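Local coordinates for hemolysin-related protein (Vibrio cholerae serotype O1, PDB 5V6F) that binds mannose-containing glycans through a beta-prism lectin domain, the second of its kind in this biofilm-associated protein, at residues A32-G46 and I122-F134. Sequence-based numbering, arbitrary orientation.
Sequences AIDAIGTTVNNLVGG and INVWTGGWLVEGF. With MAN (alpha-D-mannopyranose), chain B.
Ile-36 has CG1 anti to its carbonyl carbon (chi1 -70°), which leaves CG2 opposite the backbone N, and CD1 anti to CA. CG2 therefore lies on Val-124 CG2 at 3.8 Å, while CD1 reaches Val-131 CG1 and, obliquely, the ring of Phe-134. Val-44 slides past Val-124 in the opposite direction, its CG1 also turned anti to N. That methyl is pressed against Thr-126 CG2 at 3.4 Å, a tight pair. These side chains join two antiparallel sheets of the beta-prism, one holding strands 33-37 and 44-45, the other strands 122-126 and 131-134. Ile-82 of the third sheet also touches Ile-33 and Phe-134.

At the glycan end the backbones meet directly. Val-131 N donates to Ile-33 O at 3.0 Å, nearly straight at 171°. Thr-126 OG1 donates to Leu-130 O and accepts from Gly-128 N, bracing the 126-130 turn. Asp-34 takes mannose O6 on OD1 (2.7 Å) and O4 on OD2 (2.5 Å). A water donates to both Asp-34 OD2 and Trp-129 O, tying the two segments together beside the sugar. Leu-130 CD1 sits over one face of the Trp-129 indole. The apolar packing thus gives way at the glycan end to polar groups, where the buried Asp-34 carboxylate, probably charged, grips two mannose hydroxyls.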
loop_
_atom_site.group_PDB
_atom_site.type_symbol
_atom_site.label_atom_id
_atom_site.label_comp_id
_atom_site.label_asym_id
_atom_site.label_seq_id
_atom_site.Cartn_x
_atom_site.Cartn_y
_atom_site.Cartn_z
ATOM N N ALA A 32 1.046 5.682 9.235
ATOM C CA ALA A 32 0.913 5.809 7.789
ATOM C C ALA A 32 1.427 4.518 7.165
ATOM O O ALA A 32 1.722 3.546 7.868
ATOM C CB ALA A 32 1.666 7.042 7.275
ATOM N N ILE A 33 1.529 4.498 5.841
ATOM C CA ILE A 33 2.100 3.367 5.119
ATOM C C ILE A 33 3.559 3.702 4.824
ATOM O O ILE A 33 3.856 4.624 4.054
ATOM C CB ILE A 33 1.316 3.055 3.837
ATOM C CG1 ILE A 33 -0.147 2.701 4.159
ATOM C CG2 ILE A 33 1.994 1.926 3.057
ATOM C CD1 ILE A 33 -0.343 1.543 5.142
ATOM N N ASP A 34 4.479 2.949 5.435
ATOM C CA ASP A 34 5.904 3.236 5.321
ATOM C C ASP A 34 6.545 2.594 4.096
ATOM O O ASP A 34 7.415 3.205 3.466
ATOM C CB ASP A 34 6.644 2.759 6.576
ATOM C CG ASP A 34 6.220 3.508 7.825
ATOM O OD1 ASP A 34 5.193 3.133 8.428
ATOM O OD2 ASP A 34 6.921 4.474 8.203
ATOM N N ALA A 35 6.135 1.375 3.741
ATOM C CA ALA A 35 6.768 0.661 2.642
ATOM C C ALA A 35 5.869 -0.472 2.166
ATOM O O ALA A 35 5.100 -1.040 2.946
ATOM C CB ALA A 35 8.133 0.103 3.055
ATOM N N ILE A 36 5.996 -0.802 0.877
ATOM C CA ILE A 36 5.241 -1.874 0.236
ATOM C C ILE A 36 6.187 -2.722 -0.600
ATOM O O ILE A 36 7.030 -2.189 -1.329
ATOM C CB ILE A 36 4.113 -1.320 -0.658
ATOM C CG1 ILE A 36 3.009 -0.708 0.201
ATOM C CG2 ILE A 36 3.546 -2.415 -1.575
ATOM C CD1 ILE A 36 1.942 0.029 -0.590
ATOM N N GLY A 37 6.012 -4.041 -0.529
ATOM C CA GLY A 37 6.750 -4.951 -1.385
ATOM C C GLY A 37 5.993 -6.231 -1.683
ATOM O O GLY A 37 4.820 -6.369 -1.322
ATOM N N THR A 38 6.659 -7.173 -2.352
ATOM C CA THR A 38 6.091 -8.486 -2.624
ATOM C C THR A 38 6.880 -9.622 -1.985
ATOM O O THR A 38 6.446 -10.778 -2.067
ATOM C CB THR A 38 5.990 -8.720 -4.139
ATOM O OG1 THR A 38 7.290 -8.624 -4.734
ATOM C CG2 THR A 38 5.063 -7.686 -4.774
ATOM N N THR A 39 8.016 -9.328 -1.359
ATOM C CA THR A 39 8.743 -10.263 -0.516
ATOM C C THR A 39 9.133 -9.532 0.756
ATOM O O THR A 39 9.011 -8.309 0.855
ATOM C CB THR A 39 10.006 -10.808 -1.197
ATOM O OG1 THR A 39 10.984 -9.765 -1.287
ATOM C CG2 THR A 39 9.690 -11.330 -2.585
ATOM N N VAL A 40 9.631 -10.289 1.735
ATOM C CA VAL A 40 10.107 -9.673 2.967
ATOM C C VAL A 40 11.348 -8.825 2.752
ATOM O O VAL A 40 11.690 -8.018 3.625
ATOM C CB VAL A 40 10.396 -10.738 4.045
ATOM C CG1 VAL A 40 9.110 -11.436 4.455
ATOM C CG2 VAL A 40 11.424 -11.743 3.557
ATOM N N ASN A 41 12.016 -8.968 1.606
ATOM C CA ASN A 41 13.279 -8.289 1.349
ATOM C C ASN A 41 13.168 -7.083 0.427
ATOM O O ASN A 41 14.072 -6.243 0.438
ATOM C CB ASN A 41 14.289 -9.261 0.725
ATOM C CG ASN A 41 14.796 -10.287 1.707
ATOM O OD1 ASN A 41 14.758 -10.077 2.918
ATOM N ND2 ASN A 41 15.284 -11.405 1.187
ATOM N N ASN A 42 12.111 -6.972 -0.382
ATOM C CA ASN A 42 12.099 -5.983 -1.456
ATOM C C ASN A 42 11.123 -4.833 -1.211
ATOM O O ASN A 42 10.712 -4.167 -2.167
ATOM C CB ASN A 42 11.812 -6.657 -2.802
ATOM C CG ASN A 42 10.375 -7.131 -2.954
ATOM O OD1 ASN A 42 9.514 -6.877 -2.112
ATOM N ND2 ASN A 42 10.108 -7.815 -4.062
ATOM N N LEU A 43 10.775 -4.552 0.043
ATOM C CA LEU A 43 9.854 -3.454 0.311
ATOM C C LEU A 43 10.423 -2.130 -0.187
ATOM O O LEU A 43 11.622 -1.860 -0.075
ATOM C CB LEU A 43 9.540 -3.365 1.804
ATOM C CG LEU A 43 8.537 -4.405 2.321
ATOM C CD1 LEU A 43 9.242 -5.693 2.714
ATOM C CD2 LEU A 43 7.732 -3.854 3.490
ATOM N N VAL A 44 9.532 -1.304 -0.734
ATOM C CA VAL A 44 9.851 0.000 -1.304
ATOM C C VAL A 44 9.243 1.053 -0.388
ATOM O O VAL A 44 8.036 1.025 -0.125
ATOM C CB VAL A 44 9.292 0.136 -2.733
ATOM C CG1 VAL A 44 9.499 1.549 -3.273
ATOM C CG2 VAL A 44 9.914 -0.896 -3.659
ATOM N N GLY A 45 10.062 1.972 0.092
ATOM C CA GLY A 45 9.572 3.025 0.961
ATOM C C GLY A 45 10.691 3.546 1.843
ATOM O O GLY A 45 11.861 3.480 1.476
ATOM N N GLY A 46 10.310 4.062 3.005
ATOM C CA GLY A 46 11.269 4.610 3.932
ATOM C C GLY A 46 12.034 3.539 4.686
ATOM O O GLY A 46 11.531 2.438 4.933
ATOM N N ILE A 122 3.047 -4.792 -8.488
ATOM C CA ILE A 122 2.643 -3.614 -7.736
ATOM C C ILE A 122 3.636 -2.515 -8.071
ATOM O O ILE A 122 4.848 -2.685 -7.881
ATOM C CB ILE A 122 2.605 -3.864 -6.220
ATOM C CG1 ILE A 122 1.788 -5.119 -5.892
ATOM C CG2 ILE A 122 2.025 -2.638 -5.503
ATOM C CD1 ILE A 122 1.805 -5.499 -4.414
ATOM N N ASN A 123 3.133 -1.404 -8.592
ATOM C CA ASN A 123 3.938 -0.206 -8.732
ATOM C C ASN A 123 3.803 0.597 -7.448
ATOM O O ASN A 123 2.709 0.709 -6.894
ATOM C CB ASN A 123 3.494 0.619 -9.940
ATOM C CG ASN A 123 3.639 -0.140 -11.246
ATOM O OD1 ASN A 123 4.573 -0.920 -11.422
ATOM N ND2 ASN A 123 2.713 0.084 -12.167
ATOM N N VAL A 124 4.927 1.116 -6.957
ATOM C CA VAL A 124 4.974 1.839 -5.692
ATOM C C VAL A 124 5.746 3.130 -5.904
ATOM O O VAL A 124 6.848 3.114 -6.464
ATOM C CB VAL A 124 5.638 1.007 -4.577
ATOM C CG1 VAL A 124 5.555 1.746 -3.247
ATOM C CG2 VAL A 124 4.995 -0.374 -4.478
ATOM N N TRP A 125 5.177 4.240 -5.446
ATOM C CA TRP A 125 5.818 5.546 -5.523
ATOM C C TRP A 125 6.257 5.959 -4.125
ATOM O O TRP A 125 5.441 5.982 -3.196
ATOM C CB TRP A 125 4.869 6.586 -6.123
ATOM C CG TRP A 125 4.649 6.420 -7.596
ATOM C CD1 TRP A 125 5.258 7.121 -8.597
ATOM C CD2 TRP A 125 3.759 5.493 -8.239
ATOM N NE1 TRP A 125 4.800 6.693 -9.820
ATOM C CE2 TRP A 125 3.882 5.694 -9.628
ATOM C CE3 TRP A 125 2.875 4.515 -7.773
ATOM C CZ2 TRP A 125 3.153 4.951 -10.558
ATOM C CZ3 TRP A 125 2.150 3.781 -8.698
ATOM C CH2 TRP A 125 2.294 4.003 -10.074
ATOM N N THR A 126 7.545 6.263 -3.975
ATOM C CA THR A 126 8.086 6.728 -2.707
ATOM C C THR A 126 9.188 7.738 -2.976
ATOM O O THR A 126 9.926 7.619 -3.960
ATOM C CB THR A 126 8.641 5.582 -1.849
ATOM O OG1 THR A 126 9.094 6.103 -0.591
ATOM C CG2 THR A 126 9.803 4.869 -2.542
ATOM N N GLY A 127 9.283 8.731 -2.099
ATOM C CA GLY A 127 10.395 9.655 -2.064
ATOM C C GLY A 127 11.424 9.358 -0.991
ATOM O O GLY A 127 12.285 10.205 -0.728
ATOM N N GLY A 128 11.353 8.196 -0.343
ATOM C CA GLY A 128 12.357 7.789 0.622
ATOM C C GLY A 128 11.923 7.847 2.069
ATOM O O GLY A 128 12.732 7.527 2.948
ATOM N N TRP A 129 10.685 8.251 2.353
ATOM C CA TRP A 129 10.169 8.284 3.718
ATOM C C TRP A 129 8.919 7.429 3.866
ATOM O O TRP A 129 8.901 6.511 4.693
ATOM C CB TRP A 129 9.885 9.733 4.136
ATOM C CG TRP A 129 9.306 9.877 5.521
ATOM C CD1 TRP A 129 9.483 9.035 6.585
ATOM C CD2 TRP A 129 8.456 10.932 5.983
ATOM N NE1 TRP A 129 8.795 9.503 7.679
ATOM C CE2 TRP A 129 8.157 10.668 7.336
ATOM C CE3 TRP A 129 7.918 12.075 5.386
ATOM C CZ2 TRP A 129 7.343 11.503 8.096
ATOM C CZ3 TRP A 129 7.111 12.901 6.141
ATOM C CH2 TRP A 129 6.831 12.611 7.481
ATOM N N LEU A 130 7.869 7.708 3.097
ATOM C CA LEU A 130 6.621 6.965 3.151
ATOM C C LEU A 130 6.219 6.580 1.734
ATOM O O LEU A 130 6.888 6.925 0.755
ATOM C CB LEU A 130 5.521 7.791 3.827
ATOM C CG LEU A 130 5.841 8.252 5.250
ATOM C CD1 LEU A 130 4.848 9.295 5.704
ATOM C CD2 LEU A 130 5.849 7.070 6.207
ATOM N N VAL A 131 5.116 5.849 1.629
ATOM C CA VAL A 131 4.550 5.486 0.339
ATOM C C VAL A 131 3.584 6.583 -0.081
ATOM O O VAL A 131 2.603 6.859 0.616
ATOM C CB VAL A 131 3.844 4.125 0.406
ATOM C CG1 VAL A 131 3.090 3.841 -0.893
ATOM C CG2 VAL A 131 4.857 3.026 0.688
ATOM N N GLU A 132 3.862 7.212 -1.220
ATOM C CA GLU A 132 2.934 8.191 -1.763
ATOM C C GLU A 132 1.829 7.554 -2.594
ATOM O O GLU A 132 0.708 8.071 -2.612
ATOM C CB GLU A 132 3.683 9.222 -2.606
ATOM C CG GLU A 132 4.397 10.274 -1.768
ATOM C CD GLU A 132 5.659 9.750 -1.111
ATOM O OE1 GLU A 132 6.548 9.258 -1.840
ATOM O OE2 GLU A 132 5.770 9.830 0.130
ATOM N N GLY A 133 2.106 6.441 -3.271
ATOM C CA GLY A 133 1.085 5.808 -4.086
ATOM C C GLY A 133 1.436 4.372 -4.407
ATOM O O GLY A 133 2.572 3.929 -4.227
ATOM N N PHE A 134 0.430 3.637 -4.884
ATOM C CA PHE A 134 0.662 2.300 -5.416
ATOM C C PHE A 134 -0.430 1.950 -6.415
ATOM O O PHE A 134 -1.485 2.588 -6.473
ATOM C CB PHE A 134 0.760 1.235 -4.306
ATOM C CG PHE A 134 -0.567 0.797 -3.732
ATOM C CD1 PHE A 134 -1.146 1.490 -2.679
ATOM C CD2 PHE A 134 -1.215 -0.327 -4.221
ATOM C CE1 PHE A 134 -2.353 1.085 -2.140
ATOM C CE2 PHE A 134 -2.425 -0.740 -3.682
ATOM C CZ PHE A 134 -2.993 -0.033 -2.643
HETATM C C1 MAN B . 4.700 6.108 13.596
HETATM C C2 MAN B . 5.765 5.044 13.801
HETATM C C3 MAN B . 6.851 5.222 12.754
HETATM C C4 MAN B . 6.249 5.294 11.327
HETATM C C5 MAN B . 5.107 6.344 11.262
HETATM C C6 MAN B . 4.349 6.355 9.928
HETATM O O2 MAN B . 5.235 3.738 13.605
HETATM O O3 MAN B . 7.822 4.181 12.837
HETATM O O4 MAN B . 7.255 5.667 10.404
HETATM O O5 MAN B . 4.157 6.076 12.306
HETATM O O6 MAN B . 3.835 5.046 9.686
HETATM O O HOH W 1 9.169 5.710 7.268
#